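Local coordinates for Poly(A) RNA polymerase protein 2 (PDB 3NYB) that probably adds poly(A) tails to RNA as the polymerase of TRAMP, an RNA surveillance complex, at residues Asp27-Ile32 against Leu163-Lys168; Ser47-Ala52 against Ile123-Pro128. The protein carries 1 engineered substitution. All blocks are in the same frame, centred on the assembly; numbering follows the deposited sequence.

Interaction 1 (Asp27-Ile32 against Leu163-Lys168); sequences DFVAYI and LVLIVK
The end of helix 17-31 lies against helix 160-173, with the CA atoms of V29 and L165 the nearest pair across the contact at 7.1 Å. This helix-on-helix packing is consistent with the helical central domain of non-canonical poly(A) polymerases, in which N-terminal helices pack on helices that follow the palm in sequence. No hydrogen bond crosses between the segments, and apolar side chains alone join them. L165 is the central residue, pointing at the opposing helix between V29 and I32. I32 is the residue just past the helical part of its segment, and its chi1 of 70° sets CG1 between the backbone N and the carbonyl carbon, which sends CD1 alongside the leucine. There CD1 lies 3.6 Å from L165 CD1 and 3.9 Å from L165 CB, so one methyl rests against the root, branch and both methyls of the leucine as the two side chains run past each other in opposite directions. V29 meets the same leucine differently, crossing it at about a right angle with its CG1 3.8 Å from L165 CD1. Replacing L165 by an alanine is likely to strip V29 CG1 and I32 CD1 of their shared partner and open a gap beside helix 160-173. W5 of the N-terminal segment meets the F28 ring edge-to-face, and I166 also touches L218 of helix 214-228. The F28 ring is also packed from within its own segment, where I32 CG2 sits over one face, offset toward the rim. Across the contact, the end of I166 turns toward the opposing helix (chi2 -64°) and approaches this ring obliquely, its CD1 coming within 3.7 Å of F28 CD2.

Interaction 2 (Ser47-Ala52 against Ile123-Pro128); sequences STIREA and IKFVEP
I49 and F125 reach each other through their first torsions. In I49, CG1 stands anti to the carbonyl carbon (chi1 -72°), and the chain then extends to push CD1 out from the helix; in F125, a chi1 of 67° sets CG between the backbone N and the carbonyl carbon and swings the ring toward that methyl. The two side chains come from opposite directions. CD1 of I49 meets the ring at its edge, near the ring plane, 4.0 Å from F125 CZ and 4.1 Å from F125 CE1. This is a helix packed on a beta-sheet, as in the palm of the nucleotidyltransferase fold: helix 36-54 lies over strand 121-127 of the mixed sheet. I134 of the adjacent strand 132-137 touches both I49 and F125, and L103 of helix 92-105 also touches F125. Further along the strand, E127 presents the aliphatic part of its side chain to the helix, with CB 4.5 Å from I49 CD1. Its carboxylate is held instead by the following turn, OE1 accepting a hydrogen bond from H129 N and OE2 bonded to S130 OG.

In the fold
Interaction 1 and interaction 2 do not touch: their centres are 27 Å apart and their nearest atoms about 13 Å. They are tied by the chain, since helix 17-31 of interaction 1 is followed directly by helix 36-54 of interaction 2, leading from the helical part of the enzyme into the palm. The centre of interaction 1 lies about 10 Å from the centre of the chain, that of interaction 2 about 23 Å. D78, touched by K124 and immediately before strand 79-83, sits where this family carries a catalytic aspartate and probably serves as one. K168 touches S67 of the family's Gly-Ser element, consistent with helix 160-173 bordering the nucleotide site.

Interaction 1 (Asp27-Ile32 against Leu163-Lys168)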
ATOM      1  N   ASP A  27      15.542  -2.086  -6.468  1.00 34.16           N
ATOM      2  CA  ASP A  27      16.192  -3.390  -6.418  1.00 37.01           C
ATOM      3  C   ASP A  27      15.256  -4.427  -5.820  1.00 37.82           C
ATOM      4  O   ASP A  27      15.047  -5.502  -6.394  1.00 35.59           O
ATOM      5  CB  ASP A  27      17.497  -3.307  -5.642  1.00 31.39           C
ATOM      6  CG  ASP A  27      18.550  -2.499  -6.380  1.00 46.71           C
ATOM      7  OD1 ASP A  27      18.404  -2.351  -7.618  1.00 44.82           O
ATOM      8  OD2 ASP A  27      19.513  -2.022  -5.732  1.00 43.09           O
ATOM      9  N   PHE A  28      14.683  -4.075  -4.674  1.00 32.53           N
ATOM     10  CA  PHE A  28      13.689  -4.895  -4.001  1.00 36.10           C
ATOM     11  C   PHE A  28      12.517  -5.240  -4.917  1.00 39.16           C
ATOM     12  O   PHE A  28      12.172  -6.410  -5.075  1.00 34.02           O
ATOM     13  CB  PHE A  28      13.161  -4.185  -2.744  1.00 32.39           C
ATOM     14  CG  PHE A  28      12.080  -4.953  -2.031  1.00 36.81           C
ATOM     15  CD1 PHE A  28      12.397  -5.996  -1.179  1.00 34.27           C
ATOM     16  CD2 PHE A  28      10.750  -4.644  -2.225  1.00 35.01           C
ATOM     17  CE1 PHE A  28      11.408  -6.703  -0.536  1.00 28.84           C
ATOM     18  CE2 PHE A  28       9.756  -5.350  -1.579  1.00 24.89           C
ATOM     19  CZ  PHE A  28      10.083  -6.377  -0.738  1.00 21.98           C
ATOM     20  N   VAL A  29      11.907  -4.214  -5.505  1.00 29.33           N
ATOM     21  CA  VAL A  29      10.770  -4.395  -6.402  1.00 33.12           C
ATOM     22  C   VAL A  29      11.094  -5.345  -7.545  1.00 30.54           C
ATOM     23  O   VAL A  29      10.267  -6.165  -7.926  1.00 37.80           O
ATOM     24  CB  VAL A  29      10.269  -3.051  -6.990  1.00 34.43           C
ATOM     25  CG1 VAL A  29       9.157  -3.283  -8.025  1.00 29.78           C
ATOM     26  CG2 VAL A  29       9.779  -2.150  -5.886  1.00 35.37           C
ATOM     27  N   ALA A  30      12.290  -5.237  -8.101  1.00 30.36           N
ATOM     28  CA  ALA A  30      12.660  -6.129  -9.192  1.00 35.98           C
ATOM     29  C   ALA A  30      12.888  -7.532  -8.647  1.00 37.73           C
ATOM     30  O   ALA A  30      12.516  -8.527  -9.279  1.00 33.33           O
ATOM     31  CB  ALA A  30      13.899  -5.615  -9.936  1.00 12.94           C
ATOM     32  N   TYR A  31      13.485  -7.606  -7.462  1.00 22.30           N
ATOM     33  CA  TYR A  31      13.719  -8.898  -6.837  1.00 26.54           C
ATOM     34  C   TYR A  31      12.403  -9.640  -6.526  1.00 28.89           C
ATOM     35  O   TYR A  31      12.331 -10.874  -6.630  1.00 26.15           O
ATOM     36  CB  TYR A  31      14.569  -8.730  -5.579  1.00 24.58           C
ATOM     37  CG  TYR A  31      14.802 -10.015  -4.838  1.00 24.71           C
ATOM     38  CD1 TYR A  31      15.824 -10.885  -5.219  1.00 33.61           C
ATOM     39  CD2 TYR A  31      13.994 -10.377  -3.766  1.00 24.08           C
ATOM     40  CE1 TYR A  31      16.052 -12.073  -4.543  1.00 23.94           C
ATOM     41  CE2 TYR A  31      14.211 -11.580  -3.080  1.00 25.51           C
ATOM     42  CZ  TYR A  31      15.246 -12.411  -3.476  1.00 27.24           C
ATOM     43  OH  TYR A  31      15.462 -13.594  -2.823  1.00 38.57           O
ATOM     44  N   ILE A  32      11.366  -8.889  -6.152  1.00 28.39           N
ATOM     45  CA  ILE A  32      10.069  -9.480  -5.822  1.00 28.06           C
ATOM     46  C   ILE A  32       9.219  -9.620  -7.092  1.00 27.93           C
ATOM     47  O   ILE A  32       8.067 -10.025  -7.048  1.00 25.93           O
ATOM     48  CB  ILE A  32       9.313  -8.636  -4.779  1.00 18.66           C
ATOM     49  CG1 ILE A  32       8.848  -7.316  -5.397  1.00 44.02           C
ATOM     50  CG2 ILE A  32      10.188  -8.386  -3.561  1.00 44.54           C
ATOM     51  CD1 ILE A  32       7.896  -6.533  -4.520  1.00 47.39           C
ATOM     52  N   LEU A 163       5.765   2.133  -4.613  1.00 35.60           N
ATOM     53  CA  LEU A 163       5.472   2.523  -3.247  1.00 37.56           C
ATOM     54  C   LEU A 163       4.454   1.580  -2.619  1.00 36.76           C
ATOM     55  O   LEU A 163       4.561   1.238  -1.445  1.00 31.49           O
ATOM     56  CB  LEU A 163       5.024   3.983  -3.162  1.00 37.03           C
ATOM     57  CG  LEU A 163       6.162   4.960  -3.456  1.00 41.32           C
ATOM     58  CD1 LEU A 163       5.804   6.362  -3.007  1.00 43.60           C
ATOM     59  CD2 LEU A 163       7.425   4.495  -2.763  1.00 41.25           C
ATOM     60  N   VAL A 164       3.481   1.135  -3.404  1.00 28.46           N
ATOM     61  CA  VAL A 164       2.496   0.189  -2.893  1.00 18.25           C
ATOM     62  C   VAL A 164       3.156  -1.116  -2.450  1.00 30.14           C
ATOM     63  O   VAL A 164       2.861  -1.638  -1.368  1.00 28.41           O
ATOM     64  CB  VAL A 164       1.386  -0.088  -3.912  1.00 19.36           C
ATOM     65  CG1 VAL A 164       0.529  -1.239  -3.451  1.00 18.73           C
ATOM     66  CG2 VAL A 164       0.530   1.160  -4.096  1.00 20.47           C
ATOM     67  N   LEU A 165       4.070  -1.634  -3.266  1.00 30.95           N
ATOM     68  CA  LEU A 165       4.759  -2.860  -2.891  1.00 23.19           C
ATOM     69  C   LEU A 165       5.517  -2.691  -1.571  1.00 23.38           C
ATOM     70  O   LEU A 165       5.418  -3.528  -0.686  1.00 28.70           O
ATOM     71  CB  LEU A 165       5.677  -3.337  -4.009  1.00 31.25           C
ATOM     72  CG  LEU A 165       4.917  -3.897  -5.213  1.00 37.05           C
ATOM     73  CD1 LEU A 165       5.874  -4.231  -6.360  1.00 35.35           C
ATOM     74  CD2 LEU A 165       4.091  -5.109  -4.801  1.00 18.46           C
ATOM     75  N   ILE A 166       6.247  -1.594  -1.428  1.00 29.90           N
ATOM     76  CA  ILE A 166       6.979  -1.337  -0.192  1.00 31.63           C
ATOM     77  C   ILE A 166       6.056  -1.253   1.017  1.00 36.27           C
ATOM     78  O   ILE A 166       6.256  -1.944   2.018  1.00 31.00           O
ATOM     79  CB  ILE A 166       7.782  -0.046  -0.282  1.00 33.00           C
ATOM     80  CG1 ILE A 166       8.699  -0.085  -1.499  1.00 28.87           C
ATOM     81  CG2 ILE A 166       8.603   0.139   0.969  1.00 41.51           C
ATOM     82  CD1 ILE A 166       9.745  -1.158  -1.427  1.00 23.17           C
ATOM     83  N   VAL A 167       5.041  -0.402   0.917  1.00 34.80           N
ATOM     84  CA  VAL A 167       4.067  -0.242   1.984  1.00 26.25           C
ATOM     85  C   VAL A 167       3.354  -1.564   2.272  1.00 35.58           C
ATOM     86  O   VAL A 167       3.001  -1.861   3.418  1.00 37.02           O
ATOM     87  CB  VAL A 167       3.023   0.825   1.618  1.00 28.11           C
ATOM     88  CG1 VAL A 167       2.132   1.132   2.809  1.00 24.92           C
ATOM     89  CG2 VAL A 167       3.702   2.085   1.152  1.00 28.59           C
ATOM     90  N   LYS A 168       3.135  -2.355   1.226  1.00 35.75           N
ATOM     91  CA  LYS A 168       2.433  -3.620   1.389  1.00 39.99           C
ATOM     92  C   LYS A 168       3.335  -4.550   2.191  1.00 39.94           C
ATOM     93  O   LYS A 168       2.916  -5.129   3.197  1.00 34.13           O
ATOM     94  CB  LYS A 168       2.082  -4.217   0.026  1.00 43.43           C
ATOM     95  CG  LYS A 168       0.599  -4.563  -0.172  1.00 41.21           C
ATOM     96  CD  LYS A 168       0.218  -4.458  -1.649  1.00 42.96           C
ATOM     97  CE  LYS A 168      -1.190  -4.960  -1.948  1.00 46.74           C
ATOM     98  NZ  LYS A 168      -1.337  -6.420  -1.731  1.00 52.36           N
TER

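Interaction 2 (Ser47-Ala52 against Ile123-Pro128)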
ATOM      1  N   SER A  47      -4.173 -23.230 -15.025  1.00 38.13           N
ATOM      2  CA  SER A  47      -4.880 -23.972 -16.057  1.00 31.89           C
ATOM      3  C   SER A  47      -5.287 -25.340 -15.523  1.00 30.75           C
ATOM      4  O   SER A  47      -6.389 -25.812 -15.785  1.00 31.38           O
ATOM      5  CB  SER A  47      -4.026 -24.114 -17.316  1.00 32.03           C
ATOM      6  OG  SER A  47      -4.827 -24.506 -18.416  1.00 59.06           O
ATOM      7  N   THR A  48      -4.389 -25.960 -14.764  1.00 29.33           N
ATOM      8  CA  THR A  48      -4.661 -27.245 -14.133  1.00 29.15           C
ATOM      9  C   THR A  48      -5.877 -27.134 -13.215  1.00 38.66           C
ATOM     10  O   THR A  48      -6.736 -28.013 -13.179  1.00 46.53           O
ATOM     11  CB  THR A  48      -3.432 -27.739 -13.338  1.00 39.53           C
ATOM     12  OG1 THR A  48      -2.420 -28.195 -14.243  1.00 50.08           O
ATOM     13  CG2 THR A  48      -3.802 -28.872 -12.409  1.00 32.93           C
ATOM     14  N   ILE A  49      -5.965 -26.039 -12.479  1.00 38.98           N
ATOM     15  CA  ILE A  49      -7.106 -25.852 -11.597  1.00 46.53           C
ATOM     16  C   ILE A  49      -8.383 -25.548 -12.380  1.00 46.53           C
ATOM     17  O   ILE A  49      -9.461 -26.040 -12.035  1.00 35.31           O
ATOM     18  CB  ILE A  49      -6.818 -24.781 -10.534  1.00 43.07           C
ATOM     19  CG1 ILE A  49      -5.827 -25.345  -9.509  1.00 43.92           C
ATOM     20  CG2 ILE A  49      -8.099 -24.350  -9.846  1.00 25.40           C
ATOM     21  CD1 ILE A  49      -5.051 -24.287  -8.772  1.00 54.80           C
ATOM     22  N   ARG A  50      -8.261 -24.751 -13.438  1.00 47.01           N
ATOM     23  CA  ARG A  50      -9.399 -24.467 -14.306  1.00 44.64           C
ATOM     24  C   ARG A  50      -9.939 -25.783 -14.836  1.00 47.72           C
ATOM     25  O   ARG A  50     -11.145 -26.040 -14.802  1.00 45.98           O
ATOM     26  CB  ARG A  50      -8.995 -23.553 -15.465  1.00 38.66           C
ATOM     27  CG  ARG A  50     -10.122 -23.253 -16.448  1.00 44.55           C
ATOM     28  CD  ARG A  50      -9.648 -22.426 -17.655  1.00 39.16           C
ATOM     29  NE  ARG A  50      -9.211 -21.090 -17.263  1.00 41.72           N
ATOM     30  CZ  ARG A  50      -7.935 -20.725 -17.136  1.00 49.31           C
ATOM     31  NH1 ARG A  50      -6.960 -21.599 -17.380  1.00 45.02           N
ATOM     32  NH2 ARG A  50      -7.633 -19.483 -16.771  1.00 40.73           N
ATOM     33  N   GLU A  51      -9.022 -26.624 -15.299  1.00 50.03           N
ATOM     34  CA  GLU A  51      -9.374 -27.917 -15.863  1.00 45.67           C
ATOM     35  C   GLU A  51     -10.104 -28.779 -14.828  1.00 33.00           C
ATOM     36  O   GLU A  51     -11.029 -29.508 -15.164  1.00 37.14           O
ATOM     37  CB  GLU A  51      -8.121 -28.597 -16.436  1.00 53.61           C
ATOM     38  CG  GLU A  51      -8.307 -30.021 -16.929  1.00 77.53           C
ATOM     39  CD  GLU A  51      -7.540 -31.040 -16.095  1.00 97.20           C
ATOM     40  OE1 GLU A  51      -7.417 -32.199 -16.546  1.00 99.73           O
ATOM     41  OE2 GLU A  51      -7.053 -30.686 -14.996  1.00106.86           O
ATOM     42  N   ALA A  52      -9.715 -28.664 -13.563  1.00 28.32           N
ATOM     43  CA  ALA A  52     -10.403 -29.397 -12.500  1.00 47.89           C
ATOM     44  C   ALA A  52     -11.810 -28.859 -12.234  1.00 56.62           C
ATOM     45  O   ALA A  52     -12.676 -29.591 -11.755  1.00 70.52           O
ATOM     46  CB  ALA A  52      -9.587 -29.393 -11.214  1.00 43.20           C
ATOM     47  N   ILE A 123     -12.686 -19.790  -0.894  1.00 37.36           N
ATOM     48  CA  ILE A 123     -12.018 -21.047  -0.580  1.00 41.88           C
ATOM     49  C   ILE A 123     -10.500 -20.867  -0.780  1.00 46.10           C
ATOM     50  O   ILE A 123     -10.037 -20.524  -1.876  1.00 36.32           O
ATOM     51  CB  ILE A 123     -12.587 -22.177  -1.476  1.00 45.26           C
ATOM     52  CG1 ILE A 123     -11.896 -23.496  -1.219  1.00 47.87           C
ATOM     53  CG2 ILE A 123     -12.425 -21.846  -2.955  1.00 43.72           C
ATOM     54  CD1 ILE A 123     -11.979 -24.412  -2.417  1.00 42.28           C
ATOM     55  N   LYS A 124      -9.730 -21.056   0.287  1.00 49.16           N
ATOM     56  CA  LYS A 124      -8.273 -20.905   0.212  1.00 40.29           C
ATOM     57  C   LYS A 124      -7.606 -22.265   0.288  1.00 41.46           C
ATOM     58  O   LYS A 124      -8.045 -23.123   1.041  1.00 48.49           O
ATOM     59  CB  LYS A 124      -7.751 -20.053   1.367  1.00 28.07           C
ATOM     60  CG  LYS A 124      -8.348 -18.671   1.448  1.00 31.45           C
ATOM     61  CD  LYS A 124      -8.048 -18.045   2.803  1.00 47.54           C
ATOM     62  CE  LYS A 124      -6.549 -17.862   3.022  1.00 54.66           C
ATOM     63  NZ  LYS A 124      -6.247 -17.180   4.315  1.00 59.64           N
ATOM     64  N   PHE A 125      -6.542 -22.460  -0.483  1.00 45.11           N
ATOM     65  CA  PHE A 125      -5.789 -23.708  -0.436  1.00 35.96           C
ATOM     66  C   PHE A 125      -4.401 -23.571  -1.059  1.00 39.53           C
ATOM     67  O   PHE A 125      -4.020 -22.506  -1.536  1.00 41.39           O
ATOM     68  CB  PHE A 125      -6.575 -24.839  -1.114  1.00 29.82           C
ATOM     69  CG  PHE A 125      -6.741 -24.662  -2.600  1.00 42.72           C
ATOM     70  CD1 PHE A 125      -5.860 -25.263  -3.490  1.00 39.71           C
ATOM     71  CD2 PHE A 125      -7.779 -23.888  -3.110  1.00 46.22           C
ATOM     72  CE1 PHE A 125      -6.011 -25.099  -4.868  1.00 37.62           C
ATOM     73  CE2 PHE A 125      -7.941 -23.715  -4.480  1.00 31.01           C
ATOM     74  CZ  PHE A 125      -7.057 -24.322  -5.365  1.00 30.85           C
ATOM     75  N   VAL A 126      -3.647 -24.662  -1.046  1.00 38.71           N
ATOM     76  CA  VAL A 126      -2.341 -24.694  -1.690  1.00 26.65           C
ATOM     77  C   VAL A 126      -2.287 -25.842  -2.684  1.00 34.58           C
ATOM     78  O   VAL A 126      -2.532 -26.991  -2.321  1.00 45.84           O
ATOM     79  CB  VAL A 126      -1.212 -24.873  -0.651  1.00 32.79           C
ATOM     80  CG1 VAL A 126       0.116 -25.094  -1.340  1.00 38.25           C
ATOM     81  CG2 VAL A 126      -1.133 -23.664   0.265  1.00 28.53           C
ATOM     82  N   GLU A 127      -1.978 -25.543  -3.938  1.00 40.69           N
ATOM     83  CA  GLU A 127      -1.749 -26.610  -4.903  1.00 41.02           C
ATOM     84  C   GLU A 127      -0.394 -27.204  -4.570  1.00 44.03           C
ATOM     85  O   GLU A 127       0.626 -26.509  -4.618  1.00 42.80           O
ATOM     86  CB  GLU A 127      -1.788 -26.099  -6.339  1.00 37.23           C
ATOM     87  CG  GLU A 127      -1.907 -27.207  -7.390  1.00 37.28           C
ATOM     88  CD  GLU A 127      -0.577 -27.869  -7.710  1.00 51.88           C
ATOM     89  OE1 GLU A 127      -0.417 -29.072  -7.410  1.00 54.27           O
ATOM     90  OE2 GLU A 127       0.314 -27.189  -8.262  1.00 53.86           O
ATOM     91  N   PRO A 128      -0.391 -28.492  -4.206  1.00 41.84           N
ATOM     92  CA  PRO A 128       0.728 -29.221  -3.596  1.00 35.88           C
ATOM     93  C   PRO A 128       1.951 -29.343  -4.500  1.00 36.75           C
ATOM     94  O   PRO A 128       3.070 -29.136  -4.046  1.00 44.03           O
ATOM     95  CB  PRO A 128       0.139 -30.607  -3.329  1.00 31.42           C
ATOM     96  CG  PRO A 128      -1.349 -30.448  -3.440  1.00 36.70           C
ATOM     97  CD  PRO A 128      -1.566 -29.351  -4.414  1.00 36.31           C
TER